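Local structure of DNA polymerase (Bacillus phage phi29, 2PYJ) at residues Phe230-Asp235 with Asn313-Ser318; Cys290-Lys295 with Glu338-Tyr343; Val247-Ser252 with Asp456-His461. The protein copies the phage genome by protein-primed, strand-displacing DNA synthesis with high processivity and fidelity, and proofreads with a 3'-5' exonuclease. The protein carries 2 engineered substitutions. All blocks are in the same frame, centred on the assembly; numbering follows the deposited sequence.

Contact 1: residues Phe230-Asp235 with Asn313-Ser318. With nucleotides of chain B.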
loop_
_atom_site.group_PDB
_atom_site.type_symbol
_atom_site.label_atom_id
_atom_site.label_comp_id
_atom_site.label_asym_id
_atom_site.label_seq_id
_atom_site.Cartn_x
_atom_site.Cartn_y
_atom_site.Cartn_z
ATOM N N PHE G 230 -8.290 12.912 -1.005
ATOM C CA PHE G 230 -9.493 13.602 -0.530
ATOM C C PHE G 230 -10.545 12.548 -0.203
ATOM O O PHE G 230 -11.130 11.937 -1.113
ATOM C CB PHE G 230 -10.025 14.583 -1.602
ATOM C CG PHE G 230 -11.286 15.322 -1.180
ATOM C CD1 PHE G 230 -11.234 16.313 -0.206
ATOM C CD2 PHE G 230 -12.521 15.001 -1.745
ATOM C CE1 PHE G 230 -12.401 16.992 0.194
ATOM C CE2 PHE G 230 -13.683 15.669 -1.358
ATOM C CZ PHE G 230 -13.620 16.665 -0.382
ATOM N N THR G 231 -10.755 12.328 1.095
ATOM C CA THR G 231 -11.694 11.337 1.613
ATOM C C THR G 231 -12.695 12.108 2.475
ATOM O O THR G 231 -12.342 12.602 3.521
ATOM C CB THR G 231 -10.972 10.259 2.474
ATOM O OG1 THR G 231 -9.936 9.632 1.702
ATOM C CG2 THR G 231 -11.961 9.209 2.963
ATOM N N TRP G 232 -13.947 12.207 2.020
ATOM C CA TRP G 232 -14.893 13.166 2.598
ATOM C C TRP G 232 -16.330 12.693 2.501
ATOM O O TRP G 232 -16.770 12.244 1.452
ATOM C CB TRP G 232 -14.726 14.519 1.889
ATOM C CG TRP G 232 -15.780 15.537 2.186
ATOM C CD1 TRP G 232 -15.857 16.350 3.272
ATOM C CD2 TRP G 232 -16.909 15.860 1.357
ATOM N NE1 TRP G 232 -16.975 17.150 3.186
ATOM C CE2 TRP G 232 -17.633 16.872 2.017
ATOM C CE3 TRP G 232 -17.384 15.374 0.128
ATOM C CZ2 TRP G 232 -18.815 17.422 1.489
ATOM C CZ3 TRP G 232 -18.565 15.924 -0.399
ATOM C CH2 TRP G 232 -19.258 16.933 0.284
ATOM N N LEU G 233 -17.049 12.805 3.615
ATOM C CA LEU G 233 -18.466 12.488 3.672
ATOM C C LEU G 233 -19.270 13.767 3.857
ATOM O O LEU G 233 -19.029 14.545 4.790
ATOM C CB LEU G 233 -18.765 11.522 4.830
ATOM C CG LEU G 233 -20.228 11.146 5.087
ATOM C CD1 LEU G 233 -20.875 10.488 3.881
ATOM C CD2 LEU G 233 -20.330 10.234 6.308
ATOM N N ASN G 234 -20.224 13.976 2.962
ATOM C CA ASN G 234 -21.143 15.089 3.064
ATOM C C ASN G 234 -22.001 14.956 4.334
ATOM O O ASN G 234 -22.691 13.952 4.513
ATOM C CB ASN G 234 -22.030 15.138 1.813
ATOM C CG ASN G 234 -22.785 16.443 1.674
ATOM O OD1 ASN G 234 -22.863 17.230 2.611
ATOM N ND2 ASN G 234 -23.358 16.676 0.481
ATOM N N ASP G 235 -21.935 15.970 5.207
ATOM C CA ASP G 235 -22.758 16.038 6.448
ATOM C C ASP G 235 -24.235 15.781 6.205
ATOM O O ASP G 235 -24.919 15.196 7.042
ATOM C CB ASP G 235 -22.630 17.420 7.095
ATOM C CG ASP G 235 -21.375 17.568 7.926
ATOM O OD1 ASP G 235 -21.048 18.725 8.290
ATOM O OD2 ASP G 235 -20.717 16.538 8.221
ATOM N N ASN G 313 -8.336 14.664 10.557
ATOM C CA ASN G 313 -9.154 14.069 9.493
ATOM C C ASN G 313 -10.352 14.942 9.090
ATOM O O ASN G 313 -11.083 14.599 8.159
ATOM C CB ASN G 313 -9.674 12.694 9.931
ATOM C CG ASN G 313 -10.586 12.775 11.143
ATOM O OD1 ASN G 313 -10.155 13.160 12.215
ATOM N ND2 ASN G 313 -11.852 12.430 10.968
ATOM N N GLU G 314 -10.554 16.049 9.800
ATOM C CA GLU G 314 -11.738 16.886 9.603
ATOM C C GLU G 314 -11.535 17.965 8.549
ATOM O O GLU G 314 -10.610 18.772 8.640
ATOM C CB GLU G 314 -12.164 17.534 10.917
ATOM C CG GLU G 314 -13.464 18.318 10.815
ATOM C CD GLU G 314 -13.818 19.093 12.084
ATOM O OE1 GLU G 314 -13.218 18.831 13.166
ATOM O OE2 GLU G 314 -14.705 19.972 11.989
ATOM N N TYR G 315 -12.428 17.982 7.567
ATOM C CA TYR G 315 -12.452 19.051 6.583
ATOM C C TYR G 315 -13.134 20.276 7.177
ATOM O O TYR G 315 -14.294 20.224 7.639
ATOM C CB TYR G 315 -13.054 18.567 5.256
ATOM C CG TYR G 315 -12.036 17.750 4.504
ATOM C CD1 TYR G 315 -12.041 16.361 4.577
ATOM C CD2 TYR G 315 -11.010 18.367 3.787
ATOM C CE1 TYR G 315 -11.084 15.609 3.917
ATOM C CE2 TYR G 315 -10.042 17.618 3.133
ATOM C CZ TYR G 315 -10.092 16.232 3.209
ATOM O OH TYR G 315 -9.145 15.468 2.570
ATOM N N LEU G 316 -12.376 21.367 7.210
ATOM C CA LEU G 316 -12.711 22.532 8.022
ATOM C C LEU G 316 -13.578 23.573 7.295
ATOM O O LEU G 316 -13.299 23.950 6.162
ATOM C CB LEU G 316 -11.426 23.188 8.524
ATOM C CG LEU G 316 -10.495 22.340 9.393
ATOM C CD1 LEU G 316 -9.188 23.078 9.632
ATOM C CD2 LEU G 316 -11.179 21.949 10.735
ATOM N N LYS G 317 -14.623 24.027 7.979
ATOM C CA LYS G 317 -15.473 25.135 7.516
ATOM C C LYS G 317 -14.831 26.491 7.817
ATOM O O LYS G 317 -15.099 27.494 7.145
ATOM C CB LYS G 317 -16.836 25.068 8.214
ATOM C CG LYS G 317 -17.700 23.916 7.776
ATOM C CD LYS G 317 -19.095 24.002 8.390
ATOM C CE LYS G 317 -19.954 22.798 7.995
ATOM N NZ LYS G 317 -19.325 21.504 8.414
ATOM N N SER G 318 -14.002 26.512 8.850
ATOM C CA SER G 318 -13.451 27.739 9.392
ATOM C C SER G 318 -12.150 27.421 10.095
ATOM O O SER G 318 -11.972 26.309 10.614
ATOM C CB SER G 318 -14.438 28.342 10.401
ATOM O OG SER G 318 -13.870 29.439 11.118
ATOM P P DA B 8 -8.025 11.452 6.609
ATOM O OP1 DA B 8 -9.143 12.202 5.996
ATOM O OP2 DA B 8 -7.124 12.102 7.576
ATOM O "O5'" DA B 8 -8.638 10.172 7.334
ATOM C "C5'" DA B 8 -9.738 9.465 6.771
ATOM C "C4'" DA B 8 -9.955 8.198 7.572
ATOM O "O4'" DA B 8 -8.840 7.318 7.318
ATOM C "C3'" DA B 8 -10.018 8.415 9.087
ATOM O "O3'" DA B 8 -11.326 8.070 9.571
ATOM C "C2'" DA B 8 -8.912 7.509 9.629
ATOM C "C1'" DA B 8 -8.606 6.570 8.473
ATOM N N9 DA B 8 -7.234 6.096 8.594
ATOM C C8 DA B 8 -6.096 6.861 8.775
ATOM N N7 DA B 8 -5.002 6.153 8.900
ATOM C C5 DA B 8 -5.454 4.826 8.831
ATOM C C6 DA B 8 -4.799 3.573 8.920
ATOM N N6 DA B 8 -3.474 3.426 9.078
ATOM N N1 DA B 8 -5.550 2.460 8.795
ATOM C C2 DA B 8 -6.883 2.567 8.625
ATOM N N3 DA B 8 -7.619 3.678 8.543
ATOM C C4 DA B 8 -6.831 4.778 8.647
HETATM O O HOH W 1 -8.757 12.994 3.365
HETATM O O HOH W 2 -22.321 20.694 7.386
#
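Phe230 and Trp232 both carry CG on the far side of CB from the backbone N (chi1 179° for Phe230), and Tyr315 turns its CG beside its own N, which lays its ring against both of theirs. The three rings form an aromatic cluster. Phe230 presents its edge to the face of Tyr315 in a T-shaped pair, ring centroids 4.9 Å apart and planes at 61°; its CE1 sits over that face toward the rim, and CD1 comes within 3.6 Å of Tyr315 CZ. The five-membered ring of Trp232 makes a second, offset edge-to-face pair with planes at 87°, CD1 being 4.0 Å from Tyr315 CD1. At the edge of the tyrosine ring, near its plane, Thr231 O lies 3.3 Å from CE1. Beyond the ring a water joins Tyr315 OH at 2.6 Å, accepts from Thr231 N at 3.1 Å and probably bonds to OP1 of DA8 of chain B. Thr231 OG1 itself is bonded to Asp456 of the catalytic centre. At the other end Lys317, its chain bent only at the last torsion, brings NZ to within 3.3 Å of Asp235 OD1 in a salt bridge, nearly in line with the C-O bond, and a second water sits beside the pair. The chemistry therefore changes along the contact: an exposed ionic pair at one end, edge-to-face aromatics in the middle, and at the other a tyrosine hydroxyl linked through water to a DNA phosphate, a contact to the backbone that would not by itself distinguish bases.

Contact 2: residues Cys290-Lys295 with Glu338-Tyr343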
loop_
_atom_site.group_PDB
_atom_site.type_symbol
_atom_site.label_atom_id
_atom_site.label_comp_id
_atom_site.label_asym_id
_atom_site.label_seq_id
_atom_site.Cartn_x
_atom_site.Cartn_y
_atom_site.Cartn_z
ATOM N N CYS G 290 -2.775 32.089 7.560
ATOM C CA CYS G 290 -4.042 32.760 7.269
ATOM C C CYS G 290 -5.169 32.316 8.191
ATOM O O CYS G 290 -5.010 31.407 9.022
ATOM C CB CYS G 290 -4.459 32.505 5.804
ATOM S SG CYS G 290 -5.002 30.787 5.465
ATOM N N GLU G 291 -6.302 32.994 8.055
ATOM C CA GLU G 291 -7.581 32.525 8.588
ATOM C C GLU G 291 -8.499 32.318 7.399
ATOM O O GLU G 291 -8.247 32.875 6.335
ATOM C CB GLU G 291 -8.150 33.532 9.571
ATOM C CG GLU G 291 -7.160 33.874 10.672
ATOM C CD GLU G 291 -7.734 34.763 11.724
ATOM O OE1 GLU G 291 -7.283 35.915 11.819
ATOM O OE2 GLU G 291 -8.630 34.318 12.457
ATOM N N PHE G 292 -9.538 31.503 7.552
ATOM C CA PHE G 292 -10.428 31.198 6.424
ATOM C C PHE G 292 -11.850 30.876 6.847
ATOM O O PHE G 292 -12.092 30.479 7.972
ATOM C CB PHE G 292 -9.861 30.052 5.556
ATOM C CG PHE G 292 -9.569 28.783 6.333
ATOM C CD1 PHE G 292 -10.587 27.862 6.602
ATOM C CD2 PHE G 292 -8.272 28.510 6.790
ATOM C CE1 PHE G 292 -10.318 26.696 7.320
ATOM C CE2 PHE G 292 -8.003 27.358 7.501
ATOM C CZ PHE G 292 -9.028 26.450 7.770
ATOM N N GLU G 293 -12.783 31.075 5.912
ATOM C CA GLU G 293 -14.181 30.690 6.067
ATOM C C GLU G 293 -14.655 30.072 4.766
ATOM O O GLU G 293 -14.440 30.645 3.699
ATOM C CB GLU G 293 -15.058 31.911 6.390
ATOM C CG GLU G 293 -14.862 32.486 7.785
ATOM C CD GLU G 293 -15.306 31.548 8.897
ATOM O OE1 GLU G 293 -16.202 30.703 8.668
ATOM O OE2 GLU G 293 -14.765 31.671 10.011
ATOM N N LEU G 294 -15.304 28.909 4.855
ATOM C CA LEU G 294 -15.876 28.223 3.684
ATOM C C LEU G 294 -16.939 29.075 2.999
ATOM O O LEU G 294 -17.804 29.638 3.673
ATOM C CB LEU G 294 -16.516 26.898 4.111
ATOM C CG LEU G 294 -16.986 25.942 3.015
ATOM C CD1 LEU G 294 -15.819 25.447 2.162
ATOM C CD2 LEU G 294 -17.723 24.764 3.641
ATOM N N LYS G 295 -16.880 29.154 1.665
ATOM C CA LYS G 295 -17.907 29.859 0.892
ATOM C C LYS G 295 -19.166 29.015 0.849
ATOM O O LYS G 295 -19.091 27.793 0.722
ATOM C CB LYS G 295 -17.433 30.146 -0.541
ATOM C CG LYS G 295 -16.267 31.105 -0.618
ATOM C CD LYS G 295 -15.806 31.337 -2.054
ATOM C CE LYS G 295 -14.773 32.451 -2.117
ATOM N NZ LYS G 295 -14.113 32.538 -3.425
ATOM N N GLU G 338 -10.818 29.240 -4.404
ATOM C CA GLU G 338 -12.106 28.972 -5.051
ATOM C C GLU G 338 -13.190 28.603 -4.021
ATOM O O GLU G 338 -14.327 29.045 -4.131
ATOM C CB GLU G 338 -11.952 27.844 -6.090
ATOM C CG GLU G 338 -13.279 27.236 -6.632
ATOM C CD GLU G 338 -13.769 27.894 -7.908
ATOM O OE1 GLU G 338 -12.986 27.948 -8.880
ATOM O OE2 GLU G 338 -14.946 28.339 -7.948
ATOM N N HIS G 339 -12.820 27.794 -3.025
ATOM C CA HIS G 339 -13.783 27.258 -2.049
ATOM C C HIS G 339 -13.930 28.094 -0.765
ATOM O O HIS G 339 -14.967 28.020 -0.092
ATOM C CB HIS G 339 -13.425 25.806 -1.694
ATOM C CG HIS G 339 -13.765 24.824 -2.772
ATOM N ND1 HIS G 339 -14.672 23.802 -2.587
ATOM C CD2 HIS G 339 -13.340 24.723 -4.057
ATOM C CE1 HIS G 339 -14.777 23.103 -3.704
ATOM N NE2 HIS G 339 -13.985 23.645 -4.614
ATOM N N TYR G 340 -12.911 28.894 -0.443
ATOM C CA TYR G 340 -12.888 29.662 0.803
ATOM C C TYR G 340 -12.684 31.152 0.601
ATOM O O TYR G 340 -11.999 31.584 -0.331
ATOM C CB TYR G 340 -11.756 29.184 1.711
ATOM C CG TYR G 340 -11.899 27.782 2.255
ATOM C CD1 TYR G 340 -11.509 26.674 1.502
ATOM C CD2 TYR G 340 -12.373 27.566 3.546
ATOM C CE1 TYR G 340 -11.618 25.385 2.015
ATOM C CE2 TYR G 340 -12.492 26.283 4.065
ATOM C CZ TYR G 340 -12.107 25.198 3.297
ATOM O OH TYR G 340 -12.214 23.922 3.812
ATOM N N ASP G 341 -13.274 31.930 1.504
ATOM C CA ASP G 341 -12.861 33.302 1.729
ATOM C C ASP G 341 -11.621 33.267 2.638
ATOM O O ASP G 341 -11.661 32.702 3.731
ATOM C CB ASP G 341 -13.983 34.107 2.382
ATOM C CG ASP G 341 -15.166 34.344 1.439
ATOM O OD1 ASP G 341 -14.960 34.836 0.309
ATOM O OD2 ASP G 341 -16.303 34.046 1.839
ATOM N N LEU G 342 -10.521 33.841 2.162
ATOM C CA LEU G 342 -9.273 33.900 2.924
ATOM C C LEU G 342 -9.108 35.282 3.558
ATOM O O LEU G 342 -9.397 36.313 2.924
ATOM C CB LEU G 342 -8.066 33.576 2.028
ATOM C CG LEU G 342 -7.801 32.109 1.671
ATOM C CD1 LEU G 342 -8.768 31.611 0.621
ATOM C CD2 LEU G 342 -6.364 31.918 1.184
ATOM N N TYR G 343 -8.657 35.299 4.813
ATOM C CA TYR G 343 -8.459 36.547 5.557
ATOM C C TYR G 343 -7.050 36.621 6.087
ATOM O O TYR G 343 -6.449 35.594 6.417
ATOM C CB TYR G 343 -9.435 36.641 6.746
ATOM C CG TYR G 343 -10.888 36.503 6.378
ATOM C CD1 TYR G 343 -11.526 35.254 6.422
ATOM C CD2 TYR G 343 -11.642 37.620 5.987
ATOM C CE1 TYR G 343 -12.887 35.121 6.078
ATOM C CE2 TYR G 343 -12.998 37.499 5.640
ATOM C CZ TYR G 343 -13.613 36.249 5.689
ATOM O OH TYR G 343 -14.944 36.131 5.354
HETATM O O HOH W 3 -17.290 32.680 3.701
HETATM O O HOH W 4 -15.121 31.305 -5.303
#
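Phe292 and Leu294 meet Tyr340 in the tight half of an antiparallel pairing between strands 290-294 and 340-343, whose directions differ by 158°. With CG between its backbone N and carbonyl carbon (chi1 55°), Phe292 lies alongside Tyr340 and points the same way, CD1 reaching 3.5 Å from Tyr340 CE2. The methyl CD1 of Leu294 rests over one face of the tyrosine ring as a CH-pi contact, 4.0 Å from its centroid. The phenol of Tyr340 is bonded beyond the pair to Leu316 O, and Pro300 also packs on this side chain. Between the strands, Glu291 and Tyr343 exchange two backbone bonds and so do Glu293 and Asp341, whose N reaches Glu293 O at 2.8 Å; Lys295 N then bonds to His339 O, carrying the ladder to the end of helix 330-339.

The opposite face, with Glu291, Glu293, Asp341 and Tyr343, is looser and wetter. Glu293 lays CG 3.7 Å from Tyr343 CE1, but its chain bends at chi2 (-66°) and leads the carboxylate away to Ser318 OG. Lys295 stretches its aliphatic chain across the strand end, CE lying 3.4 Å from Asp341 OD1, while NZ stays 4.5 Å from that oxygen, too far for a salt bridge. Two waters bridge the segments here: one donates to Leu294 O and Asp341 OD2, the other accepts from Lys295 NZ and donates to Glu338 O. Lys295 NZ also bonds directly to Lys337 O at the helix C-terminus, where the helix dipole would probably favour its charge. The backbone ladder and the aromatic side thus supply the direct bonds and close packing, whereas the charged side meets through aliphatic packing, near but unbonded charges and bridging waters.

Contact 3: residues Val247-Ser252 with Asp456-His461. With MN (manganese (II) ion), chain R; MG (magnesium ion), chain S; DGT (2'-deoxyguanosine-5'-triphosphate), chain T; nucleotides of chain A.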
loop_
_atom_site.group_PDB
_atom_site.type_symbol
_atom_site.label_atom_id
_atom_site.label_comp_id
_atom_site.label_asym_id
_atom_site.label_seq_id
_atom_site.Cartn_x
_atom_site.Cartn_y
_atom_site.Cartn_z
ATOM N N VAL G 247 -21.768 4.923 -7.939
ATOM C CA VAL G 247 -20.391 5.229 -7.675
ATOM C C VAL G 247 -19.628 5.223 -8.989
ATOM O O VAL G 247 -19.783 4.309 -9.807
ATOM C CB VAL G 247 -19.734 4.206 -6.709
ATOM C CG1 VAL G 247 -18.326 4.662 -6.324
ATOM C CG2 VAL G 247 -20.610 3.987 -5.453
ATOM N N PHE G 248 -18.811 6.255 -9.170
ATOM C CA PHE G 248 -17.879 6.356 -10.285
ATOM C C PHE G 248 -16.482 6.439 -9.710
ATOM O O PHE G 248 -16.279 7.095 -8.709
ATOM C CB PHE G 248 -18.169 7.603 -11.129
ATOM C CG PHE G 248 -19.466 7.528 -11.896
ATOM C CD1 PHE G 248 -20.648 8.004 -11.336
ATOM C CD2 PHE G 248 -19.506 6.968 -13.162
ATOM C CE1 PHE G 248 -21.849 7.936 -12.039
ATOM C CE2 PHE G 248 -20.706 6.884 -13.871
ATOM C CZ PHE G 248 -21.879 7.367 -13.304
ATOM N N ASP G 249 -15.526 5.771 -10.354
ATOM C CA ASP G 249 -14.143 5.677 -9.842
ATOM C C ASP G 249 -13.180 5.870 -10.995
ATOM O O ASP G 249 -13.283 5.172 -12.000
ATOM C CB ASP G 249 -13.919 4.291 -9.198
ATOM C CG ASP G 249 -12.573 4.175 -8.447
ATOM O OD1 ASP G 249 -12.642 4.124 -7.196
ATOM O OD2 ASP G 249 -11.457 4.121 -9.078
ATOM N N VAL G 250 -12.236 6.800 -10.856
ATOM C CA VAL G 250 -11.274 7.039 -11.930
ATOM C C VAL G 250 -10.382 5.800 -12.164
ATOM O O VAL G 250 -9.870 5.155 -11.195
ATOM C CB VAL G 250 -10.395 8.297 -11.700
ATOM C CG1 VAL G 250 -9.388 8.469 -12.865
ATOM C CG2 VAL G 250 -11.256 9.533 -11.587
ATOM N N ASN G 251 -10.241 5.457 -13.449
ATOM C CA ASN G 251 -9.287 4.444 -13.883
ATOM C C ASN G 251 -7.863 4.985 -13.731
ATOM O O ASN G 251 -7.479 5.924 -14.416
ATOM C CB ASN G 251 -9.562 4.026 -15.320
ATOM C CG ASN G 251 -10.979 3.504 -15.516
ATOM O OD1 ASN G 251 -11.526 2.817 -14.644
ATOM N ND2 ASN G 251 -11.583 3.837 -16.655
ATOM N N SER G 252 -7.107 4.410 -12.788
ATOM C CA SER G 252 -5.713 4.820 -12.508
ATOM C C SER G 252 -5.550 6.330 -12.334
ATOM O O SER G 252 -4.883 6.976 -13.155
ATOM C CB SER G 252 -4.771 4.329 -13.620
ATOM O OG SER G 252 -4.672 2.922 -13.635
ATOM N N ASP G 456 -13.712 9.119 -1.873
ATOM C CA ASP G 456 -12.432 8.642 -1.335
ATOM C C ASP G 456 -11.376 8.618 -2.427
ATOM O O ASP G 456 -11.265 7.656 -3.181
ATOM C CB ASP G 456 -12.545 7.268 -0.657
ATOM C CG ASP G 456 -11.281 6.914 0.156
ATOM O OD1 ASP G 456 -10.232 7.604 -0.018
ATOM O OD2 ASP G 456 -11.336 5.963 0.964
ATOM N N THR G 457 -10.613 9.705 -2.489
ATOM C CA THR G 457 -9.414 9.827 -3.322
ATOM C C THR G 457 -9.722 10.068 -4.802
ATOM O O THR G 457 -9.258 11.051 -5.378
ATOM C CB THR G 457 -8.444 8.619 -3.138
ATOM O OG1 THR G 457 -8.144 8.461 -1.738
ATOM C CG2 THR G 457 -7.150 8.830 -3.911
ATOM N N ASP G 458 -10.489 9.164 -5.406
ATOM C CA ASP G 458 -10.747 9.197 -6.848
ATOM C C ASP G 458 -12.141 8.677 -7.188
ATOM O O ASP G 458 -12.375 8.196 -8.286
ATOM C CB ASP G 458 -9.661 8.387 -7.613
ATOM C CG ASP G 458 -9.852 6.884 -7.508
ATOM O OD1 ASP G 458 -9.496 6.125 -8.479
ATOM O OD2 ASP G 458 -10.363 6.445 -6.465
ATOM N N SER G 459 -13.064 8.772 -6.230
ATOM C CA SER G 459 -14.416 8.295 -6.442
ATOM C C SER G 459 -15.416 9.380 -6.093
ATOM O O SER G 459 -15.139 10.251 -5.262
ATOM C CB SER G 459 -14.689 7.040 -5.599
ATOM O OG SER G 459 -14.689 7.347 -4.221
ATOM N N ILE G 460 -16.562 9.335 -6.759
ATOM C CA ILE G 460 -17.728 10.111 -6.363
ATOM C C ILE G 460 -18.923 9.169 -6.134
ATOM O O ILE G 460 -19.256 8.335 -6.989
ATOM C CB ILE G 460 -18.082 11.257 -7.378
ATOM C CG1 ILE G 460 -18.255 10.729 -8.809
ATOM C CG2 ILE G 460 -17.014 12.355 -7.325
ATOM C CD1 ILE G 460 -18.627 11.820 -9.821
ATOM N N HIS G 461 -19.530 9.293 -4.953
ATOM C CA HIS G 461 -20.726 8.543 -4.607
ATOM C C HIS G 461 -21.882 9.519 -4.683
ATOM O O HIS G 461 -21.890 10.525 -3.975
ATOM C CB HIS G 461 -20.625 7.967 -3.201
ATOM C CG HIS G 461 -19.505 6.979 -3.018
ATOM N ND1 HIS G 461 -19.688 5.753 -2.405
ATOM C CD2 HIS G 461 -18.192 7.036 -3.362
ATOM C CE1 HIS G 461 -18.534 5.104 -2.370
ATOM N NE2 HIS G 461 -17.611 5.857 -2.949
HETATM MN MN MN R . -9.530 4.366 -9.314
HETATM MG MG MG S . -10.775 4.339 -6.154
HETATM P PG DGT T . -8.417 1.560 -10.759
HETATM O O1G DGT T . -8.221 0.195 -10.149
HETATM O O2G DGT T . -8.577 1.480 -12.253
HETATM O O3G DGT T . -9.375 2.566 -10.066
HETATM O O3B DGT T . -6.945 2.207 -10.536
HETATM P PB DGT T . -6.561 3.353 -9.454
HETATM O O1B DGT T . -5.076 3.575 -9.585
HETATM O O2B DGT T . -7.596 4.483 -9.493
HETATM O O3A DGT T . -6.731 2.592 -8.028
HETATM P PA DGT T . -7.753 3.050 -6.869
HETATM O O1A DGT T . -7.835 1.829 -5.938
HETATM O O2A DGT T . -9.034 3.719 -7.458
HETATM O "O5'" DGT T . -6.863 4.085 -6.052
HETATM C "C5'" DGT T . -6.874 5.468 -6.337
HETATM C "C4'" DGT T . -5.490 6.033 -6.142
HETATM O "O4'" DGT T . -5.012 5.858 -4.782
HETATM C "C3'" DGT T . -4.413 5.429 -7.040
HETATM O "O3'" DGT T . -4.403 5.940 -8.387
HETATM C "C2'" DGT T . -3.178 5.844 -6.287
HETATM C "C1'" DGT T . -3.606 5.677 -4.824
HETATM N N9 DGT T . -3.258 4.285 -4.501
HETATM C C8 DGT T . -4.062 3.189 -4.499
HETATM N N7 DGT T . -3.326 2.086 -4.192
HETATM C C5 DGT T . -2.059 2.486 -4.006
HETATM C C6 DGT T . -0.778 1.846 -3.661
HETATM O O6 DGT T . -0.690 0.620 -3.457
HETATM N N1 DGT T . 0.311 2.610 -3.585
HETATM C C2 DGT T . 0.289 3.939 -3.801
HETATM N N2 DGT T . 1.445 4.618 -3.687
HETATM N N3 DGT T . -0.866 4.605 -4.121
HETATM C C4 DGT T . -2.028 3.922 -4.232
ATOM N N1 DOC A 10 -6.600 3.325 -1.213
ATOM C C2 DOC A 10 -5.251 3.698 -1.029
ATOM N N3 DOC A 10 -4.299 2.739 -0.911
ATOM C C4 DOC A 10 -4.614 1.429 -0.970
ATOM C C5 DOC A 10 -5.936 1.032 -1.157
ATOM C C6 DOC A 10 -6.928 2.014 -1.275
ATOM O O2 DOC A 10 -4.947 4.912 -0.966
ATOM N N4 DOC A 10 -3.635 0.515 -0.845
ATOM C "C1'" DOC A 10 -7.598 4.398 -1.332
ATOM C "C2'" DOC A 10 -7.560 4.960 -2.752
ATOM C "C3'" DOC A 10 -8.867 4.544 -3.378
ATOM C "C4'" DOC A 10 -9.771 4.293 -2.197
ATOM O "O4'" DOC A 10 -8.912 3.901 -1.100
ATOM C "C5'" DOC A 10 -10.790 3.197 -2.495
ATOM O "O5'" DOC A 10 -11.993 3.610 -1.875
ATOM P P DOC A 10 -12.852 2.628 -0.919
ATOM O OP1 DOC A 10 -14.175 3.319 -0.750
ATOM O OP2 DOC A 10 -12.837 1.260 -1.549
HETATM O O HOH W 5 -12.086 5.083 -4.548
#
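Asp249 and Asp458 share two metal ions, each carboxylate giving one oxygen to each ion. Manganese takes Asp249 OD2 at 2.0 Å and Asp458 OD1 at 1.9 Å, together with the carbonyl oxygen of Val250 and three oxygens of dGTP: O2A, O2B and O3G. Magnesium is held by Asp249 OD1 at 2.1 Å and Asp458 OD2, with O2A of the nucleotide and a water. The two carboxylate planes stand 89° apart; Asp249 OD2 and Asp458 OD1 come within 2.9 Å of each other because both bind the manganese. Asp249 reaches in with CG anti to its N (chi1 -171°), whereas Asp458 has CG between N and the carbonyl carbon (chi1 76°), which turns its carboxylate toward both ions. Ser252 N donates to dGTP O3B at 3.2 Å. The magnesium-bound water lies within hydrogen-bonding reach of Asp456 O and of O5' of the dideoxy primer end, DOC10 of chain A.

Behind the metals the strands pair antiparallel: Phe248 and Ile460 exchange two backbone bonds, and Val250 N binds Asp458 O at 2.9 Å. Asp456 N is held by Ser459 OG within the turn. Further out, Val247 sets both methyls over one face of the His461 imidazole, CG1 at 3.8 Å from its centroid, while ND1 of that ring is bonded to Tyr494 OH. On the other side of the sheet Phe248 CB packs on Ile460 CG1. This is the two-metal palm site of a family B DNA polymerase: the aspartate of strand 241-250 faces the YCDTD motif, and a nucleotide is bound next to a primer end that lacks its 3'-hydroxyl.

In the fold
Contact 3 is the catalytic centre itself, and contact 1 adjoins it: their centres are about 17 Å apart, and Phe230 O meets Thr457 N at 2.7 Å, next to the bond from Thr231 to the catalytic motif. Both reach the same palm sheet, in which strand 231-233 pairs with 452-456. Contact 2 belongs to a different sheet; its centre is about 14 Å from that of contact 1, and the two are joined by polar bonds from the 313-318 loop to side chains of both strands of contact 2. Contacts 2 and 3 do not touch, their nearest atoms being about 12 Å apart. The loop 313-318 thus bridges the outer sheet and the catalytic palm, passing the DNA on its way.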